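PDB 2XQ0: leucine aminopeptidase 2 from Saccharomyces cerevisiae, which cleaves amino-terminal residues preferentially from di- and tripeptides as a zinc-dependent M1-family aminopeptidase and also shows low epoxide hydrolase activity in vitro. Local coordinates for residues Ala151-Pro161 and Pro201-Ile209; His345-Gln356 and Met460-Ala471. All coordinates share one frame; numbering follows the deposited sequence.

Contact 1: Ala151-Pro161 and Pro201-Ile209; sequences ARSLFPCFDTP and PIPAYLIGI
The methyl of Ala204 plugs into the bend of Ala151-Pro161, joining two buried loops of the M1 N-terminal domain. Ala204 opens a short 3-10 turn, while 151-161 starts with another and later bends through consecutive inverse gamma turns centred on Phe158 and Asp159. Around Ala204 CB gather Ala151 CB at 3.7 Å, Cys157 SG at 4.0 Å and Phe155 CZ at 4.1 Å. Farther along, Pro161 CB sits at the edge of the Tyr205 ring, 3.7 Å from CE2; with CG between the backbone N and the carbonyl carbon (chi1 78°) the ring is carried toward the proline, and the Tyr205 side chain lies about 6 Å from the bound bestatin. No direct hydrogen bond joins the loops. A water links them instead, accepting from Ala204 N at 2.8 Å and within hydrogen-bonding distance of Phe158 O, one of several acceptors for its protons.

Behind this shell, Asp159 and Arg152 hold 151-161 closed. Arg152 NE forms a salt bridge to Asp159 OD2 (2.8 Å), and Arg152 N reaches the same oxygen from the opposite face of the carboxylate. An asparagine in place of Asp159 would probably leave the Arg152 guanidinium without its charged mate and hold the turn less firmly. Arg152 also bonds to Leu97 O and Ser20 O, beyond the two loops. The side-on grip is completed by Arg152 NH2, which donates to a lone pair of the Asp159 backbone O in the carbonyl plane, at 2.9 Å.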
loop_
_atom_site.group_PDB
_atom_site.type_symbol
_atom_site.label_atom_id
_atom_site.label_comp_id
_atom_site.label_asym_id
_atom_site.label_seq_id
_atom_site.Cartn_x
_atom_site.Cartn_y
_atom_site.Cartn_z
ATOM N N ALA A 151 -7.370 -4.519 -12.027
ATOM C CA ALA A 151 -7.006 -4.112 -13.391
ATOM C C ALA A 151 -8.010 -4.674 -14.391
ATOM O O ALA A 151 -8.378 -4.013 -15.364
ATOM C CB ALA A 151 -5.607 -4.542 -13.732
ATOM N N ARG A 152 -8.468 -5.896 -14.140
ATOM C CA ARG A 152 -9.474 -6.535 -14.999
ATOM C C ARG A 152 -10.823 -5.796 -14.969
ATOM O O ARG A 152 -11.716 -6.110 -15.746
ATOM C CB ARG A 152 -9.672 -8.005 -14.591
ATOM C CG ARG A 152 -10.305 -8.155 -13.195
ATOM C CD ARG A 152 -10.246 -9.592 -12.649
ATOM N NE ARG A 152 -8.868 -10.032 -12.423
ATOM C CZ ARG A 152 -8.497 -11.178 -11.853
ATOM N NH1 ARG A 152 -9.400 -12.073 -11.446
ATOM N NH2 ARG A 152 -7.202 -11.434 -11.694
ATOM N N SER A 153 -10.981 -4.819 -14.080
ATOM C CA SER A 153 -12.237 -4.049 -14.063
ATOM C C SER A 153 -12.044 -2.732 -14.810
ATOM O O SER A 153 -12.993 -1.947 -15.000
ATOM C CB SER A 153 -12.692 -3.816 -12.621
ATOM O OG SER A 153 -13.988 -3.264 -12.537
ATOM N N LEU A 154 -10.802 -2.494 -15.235
ATOM C CA LEU A 154 -10.451 -1.296 -16.009
ATOM C C LEU A 154 -10.219 -1.631 -17.491
ATOM O O LEU A 154 -10.661 -0.899 -18.372
ATOM C CB LEU A 154 -9.213 -0.602 -15.426
ATOM C CG LEU A 154 -8.738 0.635 -16.189
ATOM C CD1 LEU A 154 -9.840 1.706 -16.229
ATOM C CD2 LEU A 154 -7.449 1.224 -15.617
ATOM N N PHE A 155 -9.533 -2.740 -17.761
ATOM C CA PHE A 155 -9.423 -3.260 -19.131
ATOM C C PHE A 155 -9.228 -4.768 -19.136
ATOM O O PHE A 155 -8.704 -5.324 -18.190
ATOM C CB PHE A 155 -8.289 -2.577 -19.911
ATOM C CG PHE A 155 -6.923 -2.759 -19.306
ATOM C CD1 PHE A 155 -6.012 -3.641 -19.873
ATOM C CD2 PHE A 155 -6.547 -2.051 -18.179
ATOM C CE1 PHE A 155 -4.736 -3.808 -19.320
ATOM C CE2 PHE A 155 -5.279 -2.215 -17.614
ATOM C CZ PHE A 155 -4.374 -3.099 -18.188
ATOM N N PRO A 156 -9.662 -5.437 -20.214
ATOM C CA PRO A 156 -9.479 -6.888 -20.296
ATOM C C PRO A 156 -7.996 -7.196 -20.444
ATOM O O PRO A 156 -7.301 -6.531 -21.212
ATOM C CB PRO A 156 -10.273 -7.278 -21.550
ATOM C CG PRO A 156 -10.352 -6.029 -22.372
ATOM C CD PRO A 156 -10.243 -4.856 -21.441
ATOM N N CYS A 157 -7.504 -8.166 -19.682
ATOM C CA CYS A 157 -6.080 -8.434 -19.686
ATOM C C CYS A 157 -5.732 -9.755 -19.020
ATOM O O CYS A 157 -6.592 -10.459 -18.484
ATOM C CB CYS A 157 -5.339 -7.294 -18.969
ATOM S SG CYS A 157 -5.851 -7.019 -17.245
ATOM N N PHE A 158 -4.456 -10.103 -19.067
ATOM C CA PHE A 158 -3.961 -11.216 -18.262
ATOM C C PHE A 158 -3.634 -10.624 -16.897
ATOM O O PHE A 158 -2.499 -10.202 -16.647
ATOM C CB PHE A 158 -2.711 -11.796 -18.894
ATOM C CG PHE A 158 -2.940 -12.418 -20.243
ATOM C CD1 PHE A 158 -3.615 -13.619 -20.364
ATOM C CD2 PHE A 158 -2.468 -11.811 -21.388
ATOM C CE1 PHE A 158 -3.816 -14.204 -21.604
ATOM C CE2 PHE A 158 -2.665 -12.402 -22.633
ATOM C CZ PHE A 158 -3.342 -13.597 -22.737
ATOM N N ASP A 159 -4.637 -10.556 -16.026
ATOM C CA ASP A 159 -4.527 -9.834 -14.751
ATOM C C ASP A 159 -3.833 -10.669 -13.673
ATOM O O ASP A 159 -4.447 -11.071 -12.667
ATOM C CB ASP A 159 -5.910 -9.360 -14.262
ATOM C CG ASP A 159 -5.823 -8.367 -13.108
ATOM O OD1 ASP A 159 -4.704 -7.924 -12.766
ATOM O OD2 ASP A 159 -6.883 -8.007 -12.538
ATOM N N THR A 160 -2.542 -10.912 -13.883
ATOM C CA THR A 160 -1.724 -11.639 -12.910
ATOM C C THR A 160 -0.353 -10.962 -12.804
ATOM O O THR A 160 0.161 -10.431 -13.786
ATOM C CB THR A 160 -1.596 -13.158 -13.278
ATOM O OG1 THR A 160 -0.483 -13.734 -12.591
ATOM C CG2 THR A 160 -1.406 -13.348 -14.758
ATOM N N PRO A 161 0.232 -10.951 -11.602
ATOM C CA PRO A 161 1.553 -10.318 -11.508
ATOM C C PRO A 161 2.650 -11.158 -12.179
ATOM O O PRO A 161 3.774 -10.672 -12.333
ATOM C CB PRO A 161 1.768 -10.163 -10.004
ATOM C CG PRO A 161 0.820 -11.143 -9.354
ATOM C CD PRO A 161 -0.371 -11.217 -10.281
ATOM N N PRO A 201 9.040 -3.499 -18.562
ATOM C CA PRO A 201 7.811 -4.307 -18.517
ATOM C C PRO A 201 7.172 -4.274 -17.130
ATOM O O PRO A 201 7.892 -4.349 -16.131
ATOM C CB PRO A 201 8.293 -5.734 -18.835
ATOM C CG PRO A 201 9.630 -5.587 -19.454
ATOM C CD PRO A 201 10.217 -4.283 -18.979
ATOM N N ILE A 202 5.848 -4.153 -17.070
ATOM C CA ILE A 202 5.142 -4.109 -15.784
ATOM C C ILE A 202 3.887 -5.003 -15.762
ATOM O O ILE A 202 3.317 -5.295 -16.815
ATOM C CB ILE A 202 4.791 -2.650 -15.365
ATOM C CG1 ILE A 202 3.905 -1.928 -16.409
ATOM C CG2 ILE A 202 6.077 -1.837 -15.090
ATOM C CD1 ILE A 202 3.185 -0.679 -15.840
ATOM N N PRO A 203 3.488 -5.483 -14.565
ATOM C CA PRO A 203 2.211 -6.193 -14.390
ATOM C C PRO A 203 1.036 -5.200 -14.483
ATOM O O PRO A 203 1.207 -4.005 -14.221
ATOM C CB PRO A 203 2.319 -6.768 -12.971
ATOM C CG PRO A 203 3.247 -5.857 -12.259
ATOM C CD PRO A 203 4.222 -5.340 -13.292
ATOM N N ALA A 204 -0.140 -5.690 -14.853
ATOM C CA ALA A 204 -1.318 -4.830 -14.991
ATOM C C ALA A 204 -1.671 -4.091 -13.695
ATOM O O ALA A 204 -2.233 -2.997 -13.742
ATOM C CB ALA A 204 -2.531 -5.643 -15.481
ATOM N N TYR A 205 -1.372 -4.690 -12.545
ATOM C CA TYR A 205 -1.862 -4.119 -11.287
ATOM C C TYR A 205 -1.120 -2.803 -10.980
ATOM O O TYR A 205 -1.566 -2.031 -10.158
ATOM C CB TYR A 205 -1.762 -5.107 -10.124
ATOM C CG TYR A 205 -0.378 -5.259 -9.535
ATOM C CD1 TYR A 205 0.127 -4.318 -8.641
ATOM C CD2 TYR A 205 0.412 -6.340 -9.861
ATOM C CE1 TYR A 205 1.377 -4.461 -8.096
ATOM C CE2 TYR A 205 1.677 -6.488 -9.328
ATOM C CZ TYR A 205 2.151 -5.548 -8.446
ATOM O OH TYR A 205 3.406 -5.688 -7.913
ATOM N N LEU A 206 -0.001 -2.565 -11.670
ATOM C CA LEU A 206 0.798 -1.347 -11.484
ATOM C C LEU A 206 0.344 -0.188 -12.377
ATOM O O LEU A 206 0.817 0.942 -12.233
ATOM C CB LEU A 206 2.276 -1.626 -11.737
ATOM C CG LEU A 206 2.946 -2.452 -10.635
ATOM C CD1 LEU A 206 4.394 -2.726 -10.990
ATOM C CD2 LEU A 206 2.861 -1.702 -9.329
ATOM N N ILE A 207 -0.562 -0.469 -13.305
ATOM C CA ILE A 207 -1.070 0.595 -14.151
ATOM C C ILE A 207 -1.757 1.618 -13.269
ATOM O O ILE A 207 -2.465 1.271 -12.315
ATOM C CB ILE A 207 -2.023 0.096 -15.232
ATOM C CG1 ILE A 207 -1.238 -0.678 -16.297
ATOM C CG2 ILE A 207 -2.767 1.268 -15.874
ATOM C CD1 ILE A 207 -0.268 0.220 -17.064
ATOM N N GLY A 208 -1.501 2.885 -13.568
ATOM C CA GLY A 208 -2.106 3.966 -12.817
ATOM C C GLY A 208 -2.564 5.058 -13.751
ATOM O O GLY A 208 -1.878 5.377 -14.731
ATOM N N ILE A 209 -3.742 5.605 -13.473
ATOM C CA ILE A 209 -4.240 6.739 -14.247
ATOM C C ILE A 209 -4.988 7.697 -13.341
ATOM O O ILE A 209 -5.715 7.270 -12.437
ATOM C CB ILE A 209 -5.169 6.270 -15.400
ATOM C CG1 ILE A 209 -5.657 7.474 -16.211
ATOM C CG2 ILE A 209 -6.367 5.544 -14.839
ATOM C CD1 ILE A 209 -6.333 7.088 -17.509
HETATM O O HOH W 1 -0.411 -8.316 -15.923
#

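Contact 2: His345-Gln356 and Met460-Ala471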
loop_
_atom_site.group_PDB
_atom_site.type_symbol
_atom_site.label_atom_id
_atom_site.label_comp_id
_atom_site.label_asym_id
_atom_site.label_seq_id
_atom_site.Cartn_x
_atom_site.Cartn_y
_atom_site.Cartn_z
ATOM N N HIS A 345 15.417 0.893 13.888
ATOM C CA HIS A 345 14.902 -0.011 14.902
ATOM C C HIS A 345 13.599 0.495 15.512
ATOM O O HIS A 345 12.707 -0.291 15.815
ATOM C CB HIS A 345 15.959 -0.232 15.984
ATOM C CG HIS A 345 17.059 -1.151 15.556
ATOM N ND1 HIS A 345 17.348 -2.323 16.216
ATOM C CD2 HIS A 345 17.903 -1.096 14.502
ATOM C CE1 HIS A 345 18.345 -2.939 15.607
ATOM N NE2 HIS A 345 18.696 -2.216 14.558
ATOM N N PHE A 346 13.486 1.805 15.707
ATOM C CA PHE A 346 12.226 2.371 16.205
ATOM C C PHE A 346 11.096 2.035 15.231
ATOM O O PHE A 346 10.003 1.644 15.615
ATOM C CB PHE A 346 12.350 3.896 16.370
ATOM C CG PHE A 346 11.083 4.557 16.855
ATOM C CD1 PHE A 346 10.671 4.417 18.174
ATOM C CD2 PHE A 346 10.294 5.288 15.991
ATOM C CE1 PHE A 346 9.504 5.012 18.616
ATOM C CE2 PHE A 346 9.132 5.893 16.433
ATOM C CZ PHE A 346 8.732 5.754 17.741
ATOM N N SER A 347 11.359 2.195 13.948
ATOM C CA SER A 347 10.331 1.888 12.950
ATOM C C SER A 347 9.926 0.396 13.037
ATOM O O SER A 347 8.742 0.061 12.940
ATOM C CB SER A 347 10.841 2.289 11.552
ATOM O OG SER A 347 9.994 1.807 10.527
ATOM N N ALA A 348 10.895 -0.489 13.275
ATOM C CA ALA A 348 10.621 -1.929 13.357
ATOM C C ALA A 348 9.801 -2.244 14.591
ATOM O O ALA A 348 9.003 -3.181 14.598
ATOM C CB ALA A 348 11.931 -2.724 13.403
ATOM N N LEU A 349 10.009 -1.463 15.644
ATOM C CA LEU A 349 9.309 -1.659 16.913
ATOM C C LEU A 349 7.857 -1.299 16.772
ATOM O O LEU A 349 6.999 -1.961 17.336
ATOM C CB LEU A 349 9.896 -0.768 18.008
ATOM C CG LEU A 349 11.177 -1.173 18.721
ATOM C CD1 LEU A 349 11.659 -0.004 19.577
ATOM C CD2 LEU A 349 10.957 -2.414 19.572
ATOM N N ILE A 350 7.583 -0.211 16.061
ATOM C CA ILE A 350 6.197 0.148 15.801
ATOM C C ILE A 350 5.567 -0.937 14.922
ATOM O O ILE A 350 4.447 -1.347 15.167
ATOM C CB ILE A 350 6.048 1.517 15.107
ATOM C CG1 ILE A 350 6.756 2.635 15.887
ATOM C CG2 ILE A 350 4.570 1.835 14.884
ATOM C CD1 ILE A 350 6.413 2.686 17.342
ATOM N N GLY A 351 6.301 -1.395 13.907
ATOM C CA GLY A 351 5.844 -2.469 13.032
ATOM C C GLY A 351 5.543 -3.765 13.775
ATOM O O GLY A 351 4.594 -4.483 13.447
ATOM N N TRP A 352 6.342 -4.063 14.792
ATOM C CA TRP A 352 6.110 -5.239 15.620
ATOM C C TRP A 352 4.753 -5.163 16.310
ATOM O O TRP A 352 4.008 -6.140 16.324
ATOM C CB TRP A 352 7.235 -5.432 16.658
ATOM C CG TRP A 352 7.059 -6.675 17.488
ATOM C CD1 TRP A 352 6.506 -6.768 18.736
ATOM C CD2 TRP A 352 7.430 -8.006 17.114
ATOM N NE1 TRP A 352 6.534 -8.074 19.164
ATOM C CE2 TRP A 352 7.083 -8.853 18.182
ATOM C CE3 TRP A 352 8.027 -8.561 15.974
ATOM C CZ2 TRP A 352 7.313 -10.227 18.148
ATOM C CZ3 TRP A 352 8.245 -9.928 15.941
ATOM C CH2 TRP A 352 7.893 -10.743 17.027
ATOM N N SER A 353 4.426 -4.005 16.877
ATOM C CA SER A 353 3.133 -3.852 17.531
ATOM C C SER A 353 1.980 -3.839 16.525
ATOM O O SER A 353 0.905 -4.327 16.844
ATOM C CB SER A 353 3.085 -2.611 18.426
ATOM O OG SER A 353 2.809 -1.458 17.664
ATOM N N ASP A 354 2.189 -3.270 15.334
ATOM C CA ASP A 354 1.221 -3.408 14.234
ATOM C C ASP A 354 0.972 -4.887 13.856
ATOM O O ASP A 354 -0.172 -5.306 13.631
ATOM C CB ASP A 354 1.698 -2.642 12.995
ATOM C CG ASP A 354 1.590 -1.126 13.150
ATOM O OD1 ASP A 354 0.899 -0.648 14.074
ATOM O OD2 ASP A 354 2.198 -0.399 12.330
ATOM N N LEU A 355 2.037 -5.673 13.768
ATOM C CA LEU A 355 1.896 -7.106 13.477
ATOM C C LEU A 355 1.053 -7.793 14.550
ATOM O O LEU A 355 0.123 -8.560 14.257
ATOM C CB LEU A 355 3.281 -7.775 13.399
ATOM C CG LEU A 355 3.316 -9.256 12.973
ATOM C CD1 LEU A 355 2.576 -9.450 11.644
ATOM C CD2 LEU A 355 4.733 -9.788 12.878
ATOM N N GLN A 356 1.394 -7.537 15.803
ATOM C CA GLN A 356 0.673 -8.148 16.920
ATOM C C GLN A 356 -0.798 -7.836 16.853
ATOM O O GLN A 356 -1.633 -8.727 16.984
ATOM C CB GLN A 356 1.229 -7.665 18.258
ATOM C CG GLN A 356 0.613 -8.340 19.457
ATOM C CD GLN A 356 1.023 -9.791 19.572
ATOM O OE1 GLN A 356 2.148 -10.096 19.960
ATOM N NE2 GLN A 356 0.109 -10.698 19.237
ATOM N N MET A 460 2.999 -14.935 15.713
ATOM C CA MET A 460 4.171 -14.057 15.739
ATOM C C MET A 460 5.440 -14.864 15.552
ATOM O O MET A 460 5.582 -15.931 16.122
ATOM C CB MET A 460 4.265 -13.307 17.071
ATOM C CG MET A 460 3.056 -12.475 17.390
ATOM S SD MET A 460 2.934 -11.081 16.263
ATOM C CE MET A 460 4.282 -10.046 16.838
ATOM N N PRO A 461 6.378 -14.353 14.752
ATOM C CA PRO A 461 7.641 -15.074 14.702
ATOM C C PRO A 461 8.449 -14.800 15.972
ATOM O O PRO A 461 8.012 -14.032 16.821
ATOM C CB PRO A 461 8.325 -14.451 13.495
ATOM C CG PRO A 461 7.820 -13.052 13.466
ATOM C CD PRO A 461 6.455 -13.052 14.071
ATOM N N PRO A 462 9.634 -15.410 16.099
ATOM C CA PRO A 462 10.463 -15.095 17.260
ATOM C C PRO A 462 10.805 -13.605 17.290
ATOM O O PRO A 462 11.072 -13.025 16.237
ATOM C CB PRO A 462 11.730 -15.925 17.014
ATOM C CG PRO A 462 11.287 -17.058 16.186
ATOM C CD PRO A 462 10.226 -16.471 15.268
ATOM N N ARG A 463 10.843 -13.014 18.480
ATOM C CA ARG A 463 11.013 -11.563 18.601
ATOM C C ARG A 463 12.471 -11.130 18.591
ATOM O O ARG A 463 13.281 -11.587 19.403
ATOM C CB ARG A 463 10.341 -11.035 19.870
ATOM C CG ARG A 463 10.406 -9.506 19.980
ATOM C CD ARG A 463 9.591 -9.041 21.167
ATOM N NE ARG A 463 10.224 -9.441 22.414
ATOM C CZ ARG A 463 9.629 -9.395 23.603
ATOM N NH1 ARG A 463 8.366 -9.006 23.696
ATOM N NH2 ARG A 463 10.293 -9.763 24.693
ATOM N N PRO A 464 12.819 -10.221 17.681
ATOM C CA PRO A 464 14.216 -9.783 17.660
ATOM C C PRO A 464 14.528 -8.800 18.787
ATOM O O PRO A 464 13.620 -8.342 19.477
ATOM C CB PRO A 464 14.340 -9.092 16.304
ATOM C CG PRO A 464 12.943 -8.628 15.991
ATOM C CD PRO A 464 11.988 -9.583 16.640
ATOM N N HIS A 465 15.801 -8.467 18.958
ATOM C CA HIS A 465 16.206 -7.532 20.002
ATOM C C HIS A 465 16.465 -6.154 19.414
ATOM O O HIS A 465 17.612 -5.780 19.161
ATOM C CB HIS A 465 17.450 -8.046 20.728
ATOM C CG HIS A 465 17.267 -9.401 21.341
ATOM N ND1 HIS A 465 17.575 -10.568 20.674
ATOM C CD2 HIS A 465 16.785 -9.776 22.550
ATOM C CE1 HIS A 465 17.308 -11.602 21.452
ATOM N NE2 HIS A 465 16.826 -11.149 22.595
ATOM N N PHE A 466 15.390 -5.403 19.205
ATOM C CA PHE A 466 15.487 -4.070 18.629
ATOM C C PHE A 466 16.088 -3.067 19.597
ATOM O O PHE A 466 15.860 -3.124 20.811
ATOM C CB PHE A 466 14.121 -3.574 18.167
ATOM C CG PHE A 466 13.565 -4.345 17.014
ATOM C CD1 PHE A 466 14.339 -4.573 15.888
ATOM C CD2 PHE A 466 12.267 -4.834 17.051
ATOM C CE1 PHE A 466 13.838 -5.289 14.824
ATOM C CE2 PHE A 466 11.756 -5.542 15.990
ATOM C CZ PHE A 466 12.548 -5.770 14.868
ATOM N N ILE A 467 16.867 -2.146 19.052
ATOM C CA ILE A 467 17.369 -1.015 19.838
ATOM C C ILE A 467 16.157 -0.178 20.239
ATOM O O ILE A 467 15.392 0.276 19.382
ATOM C CB ILE A 467 18.363 -0.184 19.011
ATOM C CG1 ILE A 467 19.590 -1.039 18.648
ATOM C CG2 ILE A 467 18.753 1.108 19.748
ATOM C CD1 ILE A 467 20.428 -0.439 17.535
ATOM N N THR A 468 15.933 -0.015 21.539
ATOM C CA THR A 468 14.699 0.646 21.988
ATOM C C THR A 468 14.930 2.081 22.415
ATOM O O THR A 468 14.034 2.714 22.968
ATOM C CB THR A 468 14.049 -0.079 23.167
ATOM O OG1 THR A 468 14.875 0.071 24.330
ATOM C CG2 THR A 468 13.858 -1.563 22.856
ATOM N N ALA A 469 16.130 2.595 22.154
ATOM C CA ALA A 469 16.501 3.948 22.567
ATOM C C ALA A 469 15.432 5.027 22.321
ATOM O O ALA A 469 15.077 5.756 23.237
ATOM C CB ALA A 469 17.816 4.356 21.926
ATOM N N LEU A 470 14.918 5.132 21.100
ATOM C CA LEU A 470 13.991 6.232 20.773
ATOM C C LEU A 470 12.555 6.014 21.250
ATOM O O LEU A 470 11.688 6.860 21.023
ATOM C CB LEU A 470 14.003 6.542 19.272
ATOM C CG LEU A 470 15.364 6.970 18.725
ATOM C CD1 LEU A 470 15.315 7.158 17.231
ATOM C CD2 LEU A 470 15.863 8.237 19.433
ATOM N N ALA A 471 12.304 4.882 21.899
ATOM C CA ALA A 471 10.982 4.572 22.448
ATOM C C ALA A 471 10.962 4.624 23.974
ATOM O O ALA A 471 9.895 4.721 24.590
ATOM C CB ALA A 471 10.507 3.207 21.979
#
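A proline-rich, largely extended connection leading into helix 469-484 lies along helix 341-360, with Trp352 and His345 as its main points of contact. The indole of Trp352 is sandwiched: Met460 CE stands 3.5 Å from the centroid of its six-membered ring, and Arg463 CG covers the opposite face, 4.0 Å from the same centroid. Bends at chi2 (-69°) and chi3 of Met460 curl its methyl over the ring in a CH-pi contact, with SD farther above the same face in a Met-aromatic contact and against Leu355 CG. Pro461 O meets the indole edge, 3.3 Å from Trp352 CH2.

Toward the start of the helix segment, Ile467 N donates to His345 ND1 at 2.9 Å in a nearly straight bond (172°), though tilted from the imidazole plane. Ile467 CD1 sits over one face of that ring in a CH-pi contact, 3.7 Å from its centroid. Phe466 turns its edge toward His345 in an offset edge-to-face pair, while Ala348 CB presses on the Phe466 face, 3.6 Å from the centroid; Leu349 CD2 packs against Phe466 CB.

Around this interface, helix 388-403 meets Ala348 through Phe394 and both Trp352 and Phe466 through Asn395. Leu513 of helix 508-519 touches Phe346 and Ala471, and Trp454 of helix 451-456 packs on Pro461.

Overall arrangement
From the N terminus, contact 1 comes first, closing a loop whose 39 intervening residues include strands 165-172, 177-179 and 193-199. The chain then builds helices 297-311 and 321-339, which carry the zinc ligands His301, His305 and Glu324, before entering the first arm of contact 2. That contact closes a second, mostly helical loop of 103 intervening residues, containing the proton donor Tyr390. The two loops follow in series, neither nesting nor crossing. Contact 1 draws together parts of the β-rich N-terminal domain; contact 2 ties a catalytic-domain helix to the approach to helix 469-484. They lie on opposite sides of the chain's centre, their nearest atoms about 20 Å apart.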